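Local atomic coordinates of uncharacterized protein Rv2277c (Mycobacterium tuberculosis, PDB entry 5VUG), a protein that is of uncharacterised function but carries a TIM-barrel glycerophosphodiester phosphodiesterase domain and probably hydrolyses phosphoric diesters. Residues Lys245-Ala250 and Ala267-Ser272; Ile13-Ala18 and Ala37-Met42; Gly86-Thr91 and Pro98-Ala103. All coordinates share one frame; numbering follows the deposited sequence.

From the N terminus, contact 2 comes first: it brings strand 12-16 beside strand 41-48 and closes the loop that runs through helix 28-36. Contact 3 follows, pinching a short surface loop between helices 77-80 and 109-114. Contact 1 is last, joining strand 245-249 to strand 267-270 across helix 254-263. The three lie in series, so none nests in or crosses another. Contacts 1 and 2 nevertheless meet in space, because the last strand, 267-270, pairs with the first, 12-16, and makes the two beta-alpha-beta units neighbours in the barrel sheet. Contact 3 stands apart at the surface, its centre about 21 Å from that of contact 2.

Contact 1 of 3, residues Lys245-Ala250 and Ala267-Ser272; sequences KVMGFA and AVLVDS
Met247, Phe249 and Leu269 form the apolar centre of this parallel strand pair, the two strands of a beta-alpha-beta unit in the TIM barrel. Leu269 CD2 lies 3.5 Å from Phe249 CD1, oblique to the ring. The selenium of Met247, a selenomethionine, reaches Leu269 CB at 4.0 Å; CG of Met247 stands anti to its own backbone N (chi1 -177°), which lifts the chain off the sheet, CG passing beside Ala267 CB, and a bend at chi3 then brings the terminal methyl back to that same CB. Trp43 of strand 41-48 packs on Met247, Phe249 and Leu269, while Val268, on the other face of the sheet, meets Val251 and Ile13.

Outward from these side chains the backbones run in register, Met247 beside Ala267 and Gly248 beside Val268. Gly248 serves both as donor and as acceptor: its N binds Ala267 O at 3.0 Å, and its O takes the N-H of Leu269. At the N-terminal end the ladder slackens to a weak bond from Ala267 N to Val246 O. The Leu269 bond is the straightest at the acceptor, its N sitting 2.9 Å from Gly248 O with a C=O...N angle of 176°.

Contact 2 of 3, residues Ile13-Ala18 and Ala37-Met42; sequences IVAHRA and AGVDGM
Asp40 and Ile13 meet where strand 12-16 starts beside the loop that leads into strand 41-48, the opening of a parallel beta-alpha-beta unit in the barrel. Along the Asp40 side chain, CB passes Ile13 O at 3.7 Å. CG, set anti to the carbonyl carbon (chi1 -54°), lies 3.8 Å from Ile13 N and swings the carboxylate back toward Ile13. At the tip, OD2 accepts the backbone N-H of Ile13 at 2.9 Å through its anti lone pair, and the bond is almost straight, 175° at the hydrogen. The carboxylate thus ties up an amide at the start of the strand. A bound calcium ion lies about 7 Å from this side chain, too far for direct coordination.

The backbone of Asp40 makes the return bond: its N donates to Ile13 O at 2.8 Å, in the carbonyl plane. Gly41 N adds a second, weak bond to the same oxygen, so one carbonyl holds two successive amides. Further on, Ala15 N binds Gly41 O at 3.0 Å, from above the carbonyl plane. Val14 CG1, anti to the backbone N, lies 3.8 Å from Gly41 O, while CG2 faces the bare CA of Gly41. On the other face of the sheet the doubly bent chain of Met42, a selenomethionine, brings its selenium to 4.0 Å from Ala15 CB, with Ala18, at the end of a type II turn, also against it. Val39 CG1 also packs on Ala15 CB.

Around this pair, helix 28-36 ends in a Schellman motif at Gly38 and sends Ala34 and Val35 against Met42; Pro273 of helix 273-277 rests on Ala15 and Val39, and strand 267-270 pairs with the other edge of strand 12-16.

Contact 3 of 3, residues Gly86-Thr91 and Pro98-Ala103; sequences GWNFTT and PYRQRA
Gly86 to Phe89 make a type I turn that runs past Tyr99 and Arg100, with the CA atoms of Gly86 and Tyr99 5.1 Å apart and no strand pairing between the two loops. Arg100 provides the main grip. Its chain, extended from CG to NE, crosses the Trp87 indole so that CD sits over the six-membered ring, a CH-pi contact, and the guanidinium lies flat over the five-membered ring. The planes are 17° apart, and CZ is 3.9 Å from the pyrrole-ring centroid, a cation-pi contact.

The guanidinium edge is fastened as well. NE donates to Trp87 O at 2.7 Å, nearly in the guanidinium plane, and NH2 donates to Asn88 OD1 at 3.0 Å while adding a weak bond to Trp87 O. With its face on the indole and its edge on two oxygens, the group has little freedom to rotate. The Asn88 amide is itself held from behind, its ND2 donating to Thr64 O.

On the other flank, the edge of Tyr99 points at the face of Phe89 in an offset edge-to-face pair, planes at 77°. A water bridges the backbones between these two clusters, donating to Gly86 O and Phe89 O and accepting from Tyr99 N at 2.8 Å. Tyr99 packs on Leu29 of helix 28-36 and on Phe23, laying this surface excursion, which lies between helices 77-80 and 109-114, against the barrel's first helix.

Contact 1 of 3, residues Lys245-Ala250 and Ala267-Ser272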
loop_
_atom_site.group_PDB
_atom_site.type_symbol
_atom_site.label_atom_id
_atom_site.label_comp_id
_atom_site.label_asym_id
_atom_site.label_seq_id
_atom_site.Cartn_x
_atom_site.Cartn_y
_atom_site.Cartn_z
ATOM N N LYS A 245 12.460 -8.649 -18.709
ATOM C CA LYS A 245 12.930 -9.761 -17.896
ATOM C C LYS A 245 12.765 -9.367 -16.437
ATOM O O LYS A 245 12.994 -8.209 -16.077
ATOM C CB LYS A 245 14.400 -10.075 -18.209
ATOM C CG LYS A 245 14.627 -10.488 -19.663
ATOM C CD LYS A 245 16.101 -10.613 -19.988
ATOM C CE LYS A 245 16.306 -11.093 -21.427
ATOM N NZ LYS A 245 17.738 -11.352 -21.755
ATOM N N VAL A 246 12.318 -10.307 -15.604
ATOM C CA VAL A 246 11.956 -9.999 -14.222
ATOM C C VAL A 246 12.737 -10.882 -13.257
ATOM O O VAL A 246 12.869 -12.097 -13.460
ATOM C CB VAL A 246 10.432 -10.052 -13.959
ATOM C CG1 VAL A 246 9.725 -8.920 -14.720
ATOM C CG2 VAL A 246 9.846 -11.407 -14.340
HETATM N N MSE A 247 13.259 -10.256 -12.208
HETATM C CA MSE A 247 14.018 -10.951 -11.171
HETATM C C MSE A 247 13.348 -10.838 -9.815
HETATM O O MSE A 247 12.902 -9.749 -9.412
HETATM C CB MSE A 247 15.438 -10.382 -11.081
HETATM C CG MSE A 247 16.341 -11.117 -10.063
HETATM SE SE MSE A 247 18.142 -10.346 -9.978
HETATM C CE MSE A 247 18.537 -10.268 -11.873
ATOM N N GLY A 248 13.269 -11.963 -9.105
ATOM C CA GLY A 248 12.813 -11.936 -7.728
ATOM C C GLY A 248 13.977 -11.685 -6.792
ATOM O O GLY A 248 14.983 -12.399 -6.863
ATOM N N PHE A 249 13.886 -10.658 -5.950
ATOM C CA PHE A 249 14.937 -10.382 -4.978
ATOM C C PHE A 249 14.664 -11.162 -3.689
ATOM O O PHE A 249 13.529 -11.546 -3.391
ATOM C CB PHE A 249 14.979 -8.889 -4.625
ATOM C CG PHE A 249 15.327 -7.972 -5.782
ATOM C CD1 PHE A 249 15.989 -8.443 -6.911
ATOM C CD2 PHE A 249 15.033 -6.614 -5.701
ATOM C CE1 PHE A 249 16.332 -7.574 -7.952
ATOM C CE2 PHE A 249 15.358 -5.745 -6.737
ATOM C CZ PHE A 249 16.015 -6.229 -7.859
ATOM N N ALA A 250 15.724 -11.366 -2.906
ATOM C CA ALA A 250 15.617 -11.967 -1.572
ATOM C C ALA A 250 14.942 -13.341 -1.617
ATOM O O ALA A 250 14.014 -13.633 -0.858
ATOM C CB ALA A 250 14.929 -11.020 -0.584
ATOM N N ALA A 267 14.739 -14.781 -13.266
ATOM C CA ALA A 267 15.908 -14.898 -12.408
ATOM C C ALA A 267 15.484 -14.808 -10.951
ATOM O O ALA A 267 14.449 -14.212 -10.618
ATOM C CB ALA A 267 16.909 -13.771 -12.711
ATOM N N VAL A 268 16.306 -15.406 -10.082
ATOM C CA VAL A 268 16.179 -15.279 -8.635
ATOM C C VAL A 268 17.515 -14.844 -8.049
ATOM O O VAL A 268 18.578 -15.315 -8.474
ATOM C CB VAL A 268 15.696 -16.582 -7.962
ATOM C CG1 VAL A 268 14.270 -16.897 -8.375
ATOM C CG2 VAL A 268 16.625 -17.766 -8.289
ATOM N N LEU A 269 17.457 -13.941 -7.073
ATOM C CA LEU A 269 18.648 -13.355 -6.461
ATOM C C LEU A 269 18.871 -14.038 -5.112
ATOM O O LEU A 269 18.056 -13.884 -4.198
ATOM C CB LEU A 269 18.433 -11.851 -6.294
ATOM C CG LEU A 269 19.608 -10.968 -5.875
ATOM C CD1 LEU A 269 20.816 -11.175 -6.785
ATOM C CD2 LEU A 269 19.184 -9.496 -5.911
ATOM N N VAL A 270 19.972 -14.791 -4.990
ATOM C CA VAL A 270 20.187 -15.714 -3.875
ATOM C C VAL A 270 21.459 -15.371 -3.097
ATOM O O VAL A 270 22.506 -15.069 -3.680
ATOM C CB VAL A 270 20.200 -17.190 -4.337
ATOM C CG1 VAL A 270 18.919 -17.523 -5.104
ATOM C CG2 VAL A 270 21.449 -17.513 -5.177
ATOM N N ASP A 271 21.369 -15.451 -1.762
ATOM C CA ASP A 271 22.540 -15.232 -0.919
ATOM C C ASP A 271 23.467 -16.436 -0.885
ATOM O O ASP A 271 24.651 -16.281 -0.564
ATOM C CB ASP A 271 22.132 -14.904 0.521
ATOM C CG ASP A 271 21.533 -13.513 0.668
ATOM O OD1 ASP A 271 21.322 -12.831 -0.351
ATOM O OD2 ASP A 271 21.288 -13.093 1.821
ATOM N N SER A 272 22.966 -17.633 -1.183
ATOM C CA SER A 272 23.783 -18.844 -1.119
ATOM C C SER A 272 23.708 -19.615 -2.426
ATOM O O SER A 272 22.836 -20.479 -2.598
ATOM C CB SER A 272 23.361 -19.740 0.042
ATOM O OG SER A 272 24.141 -20.922 0.067
#

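Contact 2 of 3, residues Ile13-Ala18 and Ala37-Met42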
loop_
_atom_site.group_PDB
_atom_site.type_symbol
_atom_site.label_atom_id
_atom_site.label_comp_id
_atom_site.label_asym_id
_atom_site.label_seq_id
_atom_site.Cartn_x
_atom_site.Cartn_y
_atom_site.Cartn_z
ATOM N N ILE A 13 19.930 -18.414 -11.724
ATOM C CA ILE A 13 20.418 -18.240 -10.359
ATOM C C ILE A 13 21.438 -17.109 -10.358
ATOM O O ILE A 13 22.504 -17.227 -10.978
ATOM C CB ILE A 13 21.044 -19.533 -9.816
ATOM C CG1 ILE A 13 20.051 -20.701 -9.903
ATOM C CG2 ILE A 13 21.539 -19.311 -8.383
ATOM C CD1 ILE A 13 18.755 -20.472 -9.158
ATOM N N VAL A 14 21.133 -16.024 -9.647
ATOM C CA VAL A 14 22.002 -14.843 -9.609
ATOM C C VAL A 14 22.580 -14.708 -8.204
ATOM O O VAL A 14 21.830 -14.646 -7.226
ATOM C CB VAL A 14 21.254 -13.568 -10.040
ATOM C CG1 VAL A 14 22.176 -12.348 -9.977
ATOM C CG2 VAL A 14 20.679 -13.725 -11.448
ATOM N N ALA A 15 23.910 -14.662 -8.098
ATOM C CA ALA A 15 24.577 -14.617 -6.791
ATOM C C ALA A 15 24.517 -13.204 -6.216
ATOM O O ALA A 15 25.165 -12.285 -6.734
ATOM C CB ALA A 15 26.023 -15.088 -6.907
ATOM N N HIS A 16 23.777 -13.037 -5.119
ATOM C CA HIS A 16 23.581 -11.721 -4.517
ATOM C C HIS A 16 24.844 -11.265 -3.791
ATOM O O HIS A 16 25.259 -11.889 -2.809
ATOM C CB HIS A 16 22.424 -11.796 -3.527
ATOM C CG HIS A 16 22.050 -10.475 -2.936
ATOM N ND1 HIS A 16 21.707 -10.328 -1.611
ATOM C CD2 HIS A 16 21.956 -9.242 -3.489
ATOM C CE1 HIS A 16 21.427 -9.059 -1.366
ATOM N NE2 HIS A 16 21.566 -8.377 -2.490
ATOM N N ARG A 17 25.425 -10.147 -4.240
ATOM C CA ARG A 17 26.714 -9.666 -3.723
ATOM C C ARG A 17 27.779 -10.755 -3.833
ATOM O O ARG A 17 28.630 -10.913 -2.954
ATOM C CB ARG A 17 26.622 -9.132 -2.291
ATOM C CG ARG A 17 25.405 -8.281 -1.989
ATOM C CD ARG A 17 25.416 -7.927 -0.509
ATOM N NE ARG A 17 24.152 -7.361 -0.070
ATOM C CZ ARG A 17 23.702 -7.441 1.172
ATOM N NH1 ARG A 17 22.538 -6.899 1.486
ATOM N NH2 ARG A 17 24.420 -8.065 2.103
ATOM N N ALA A 18 27.712 -11.520 -4.927
ATOM C CA ALA A 18 28.594 -12.650 -5.193
ATOM C C ALA A 18 28.369 -13.818 -4.243
ATOM O O ALA A 18 29.210 -14.722 -4.168
ATOM C CB ALA A 18 30.080 -12.252 -5.260
ATOM N N ALA A 37 29.986 -22.725 -8.403
ATOM C CA ALA A 37 28.707 -23.267 -7.956
ATOM C C ALA A 37 27.628 -23.214 -9.029
ATOM O O ALA A 37 26.479 -23.568 -8.746
ATOM C CB ALA A 37 28.223 -22.552 -6.686
ATOM N N GLY A 38 27.953 -22.773 -10.240
ATOM C CA GLY A 38 27.028 -22.878 -11.349
ATOM C C GLY A 38 26.055 -21.738 -11.521
ATOM O O GLY A 38 25.060 -21.906 -12.238
ATOM N N VAL A 39 26.305 -20.577 -10.913
ATOM C CA VAL A 39 25.351 -19.475 -11.059
ATOM C C VAL A 39 25.299 -18.996 -12.509
ATOM O O VAL A 39 26.240 -19.166 -13.297
ATOM C CB VAL A 39 25.647 -18.316 -10.094
ATOM C CG1 VAL A 39 25.730 -18.835 -8.657
ATOM C CG2 VAL A 39 26.906 -17.561 -10.526
ATOM N N ASP A 40 24.165 -18.383 -12.861
ATOM C CA ASP A 40 23.910 -17.844 -14.191
ATOM C C ASP A 40 24.086 -16.334 -14.267
ATOM O O ASP A 40 24.035 -15.769 -15.366
ATOM C CB ASP A 40 22.469 -18.172 -14.602
ATOM C CG ASP A 40 22.161 -19.649 -14.496
ATOM O OD1 ASP A 40 22.728 -20.426 -15.293
ATOM O OD2 ASP A 40 21.383 -20.033 -13.595
ATOM N N GLY A 41 24.252 -15.667 -13.139
ATOM C CA GLY A 41 24.449 -14.230 -13.141
ATOM C C GLY A 41 25.135 -13.838 -11.856
ATOM O O GLY A 41 25.108 -14.583 -10.870
HETATM N N MSE A 42 25.751 -12.656 -11.880
HETATM C CA MSE A 42 26.575 -12.160 -10.783
HETATM C C MSE A 42 26.108 -10.750 -10.409
HETATM O O MSE A 42 26.188 -9.824 -11.222
HETATM C CB MSE A 42 28.050 -12.149 -11.216
HETATM C CG MSE A 42 29.062 -11.925 -10.100
HETATM SE SE MSE A 42 29.161 -13.457 -8.877
HETATM C CE MSE A 42 29.751 -14.842 -10.113
#

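Contact 3 of 3, residues Gly86-Thr91 and Pro98-Ala103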
loop_
_atom_site.group_PDB
_atom_site.type_symbol
_atom_site.label_atom_id
_atom_site.label_comp_id
_atom_site.label_asym_id
_atom_site.label_seq_id
_atom_site.Cartn_x
_atom_site.Cartn_y
_atom_site.Cartn_z
ATOM N N GLY A 86 36.959 -9.423 4.359
ATOM C CA GLY A 86 36.490 -10.574 5.100
ATOM C C GLY A 86 36.581 -10.396 6.597
ATOM O O GLY A 86 36.395 -11.367 7.341
ATOM N N TRP A 87 36.847 -9.174 7.058
ATOM C CA TRP A 87 37.195 -8.936 8.458
ATOM C C TRP A 87 36.108 -9.414 9.408
ATOM O O TRP A 87 36.409 -9.924 10.496
ATOM C CB TRP A 87 37.411 -7.444 8.662
ATOM C CG TRP A 87 38.007 -7.079 9.980
ATOM C CD1 TRP A 87 37.371 -6.492 11.043
ATOM C CD2 TRP A 87 39.369 -7.242 10.366
ATOM N NE1 TRP A 87 38.261 -6.289 12.070
ATOM C CE2 TRP A 87 39.495 -6.741 11.679
ATOM C CE3 TRP A 87 40.499 -7.766 9.731
ATOM C CZ2 TRP A 87 40.703 -6.744 12.360
ATOM C CZ3 TRP A 87 41.696 -7.769 10.414
ATOM C CH2 TRP A 87 41.788 -7.268 11.715
ATOM N N ASN A 88 34.840 -9.248 9.025
ATOM C CA ASN A 88 33.709 -9.538 9.900
ATOM C C ASN A 88 32.863 -10.715 9.430
ATOM O O ASN A 88 31.804 -10.980 10.014
ATOM C CB ASN A 88 32.856 -8.284 10.080
ATOM C CG ASN A 88 33.552 -7.247 10.937
ATOM O OD1 ASN A 88 34.297 -7.599 11.865
ATOM N ND2 ASN A 88 33.339 -5.963 10.629
ATOM N N PHE A 89 33.306 -11.433 8.403
ATOM C CA PHE A 89 32.545 -12.574 7.915
ATOM C C PHE A 89 32.513 -13.675 8.970
ATOM O O PHE A 89 33.540 -14.010 9.572
ATOM C CB PHE A 89 33.176 -13.106 6.627
ATOM C CG PHE A 89 32.459 -14.302 6.048
ATOM C CD1 PHE A 89 31.439 -14.133 5.124
ATOM C CD2 PHE A 89 32.807 -15.591 6.424
ATOM C CE1 PHE A 89 30.779 -15.224 4.589
ATOM C CE2 PHE A 89 32.148 -16.679 5.894
ATOM C CZ PHE A 89 31.136 -16.499 4.973
ATOM N N THR A 90 31.336 -14.238 9.204
ATOM C CA THR A 90 31.228 -15.411 10.058
ATOM C C THR A 90 30.494 -16.519 9.318
ATOM O O THR A 90 29.629 -16.260 8.476
ATOM C CB THR A 90 30.529 -15.116 11.402
ATOM O OG1 THR A 90 29.172 -14.725 11.169
ATOM C CG2 THR A 90 31.249 -14.008 12.160
ATOM N N THR A 91 30.879 -17.773 9.631
ATOM C CA THR A 91 30.199 -18.986 9.200
ATOM C C THR A 91 29.298 -19.460 10.327
ATOM O O THR A 91 29.763 -19.562 11.475
ATOM C CB THR A 91 31.228 -20.071 8.892
ATOM O OG1 THR A 91 32.028 -19.677 7.771
ATOM C CG2 THR A 91 30.538 -21.390 8.578
ATOM N N PRO A 98 36.944 -16.394 10.166
ATOM C CA PRO A 98 37.961 -17.205 9.475
ATOM C C PRO A 98 38.772 -16.456 8.432
ATOM O O PRO A 98 39.841 -16.943 8.043
ATOM C CB PRO A 98 37.146 -18.349 8.855
ATOM C CG PRO A 98 35.749 -17.811 8.750
ATOM C CD PRO A 98 35.577 -16.895 9.938
ATOM N N TYR A 99 38.316 -15.298 7.960
ATOM C CA TYR A 99 39.065 -14.567 6.948
ATOM C C TYR A 99 39.912 -13.430 7.511
ATOM O O TYR A 99 40.567 -12.725 6.739
ATOM C CB TYR A 99 38.149 -14.103 5.802
ATOM C CG TYR A 99 37.566 -15.276 5.051
ATOM C CD1 TYR A 99 38.299 -15.921 4.068
ATOM C CD2 TYR A 99 36.295 -15.766 5.351
ATOM C CE1 TYR A 99 37.780 -17.016 3.390
ATOM C CE2 TYR A 99 35.770 -16.856 4.678
ATOM C CZ TYR A 99 36.515 -17.476 3.696
ATOM O OH TYR A 99 36.006 -18.571 3.020
ATOM N N ARG A 100 39.939 -13.245 8.833
ATOM C CA ARG A 100 40.910 -12.312 9.401
ATOM C C ARG A 100 42.336 -12.794 9.190
ATOM O O ARG A 100 43.261 -11.978 9.126
ATOM C CB ARG A 100 40.655 -12.099 10.887
ATOM C CG ARG A 100 39.413 -11.315 11.125
ATOM C CD ARG A 100 39.405 -10.612 12.456
ATOM N NE ARG A 100 38.128 -9.932 12.569
ATOM C CZ ARG A 100 37.620 -9.429 13.681
ATOM N NH1 ARG A 100 38.284 -9.516 14.834
ATOM N NH2 ARG A 100 36.438 -8.837 13.627
ATOM N N GLN A 101 42.531 -14.104 9.077
ATOM C CA GLN A 101 43.851 -14.666 8.848
ATOM C C GLN A 101 44.089 -15.058 7.397
ATOM O O GLN A 101 45.213 -15.440 7.052
ATOM C CB GLN A 101 44.081 -15.877 9.762
ATOM C CG GLN A 101 43.229 -15.880 11.031
ATOM C CD GLN A 101 43.444 -14.654 11.909
ATOM O OE1 GLN A 101 44.467 -13.973 11.816
ATOM N NE2 GLN A 101 42.470 -14.369 12.766
ATOM N N ARG A 102 43.060 -14.974 6.538
ATOM C CA ARG A 102 43.178 -15.272 5.109
ATOM C C ARG A 102 42.395 -14.171 4.395
ATOM O O ARG A 102 41.241 -14.362 4.010
ATOM C CB ARG A 102 42.639 -16.664 4.765
ATOM C CG ARG A 102 42.812 -17.067 3.291
ATOM C CD ARG A 102 41.497 -17.004 2.503
ATOM N NE ARG A 102 41.659 -17.381 1.097
ATOM C CZ ARG A 102 41.658 -16.522 0.079
ATOM N NH1 ARG A 102 41.497 -15.223 0.296
ATOM N NH2 ARG A 102 41.813 -16.966 -1.163
ATOM N N ALA A 103 43.042 -13.019 4.214
ATOM C CA ALA A 103 42.332 -11.818 3.791
ATOM C C ALA A 103 41.693 -11.984 2.416
ATOM O O ALA A 103 42.270 -12.591 1.506
ATOM C CB ALA A 103 43.277 -10.618 3.772
HETATM O O HOH W 1 36.115 -13.678 8.742
#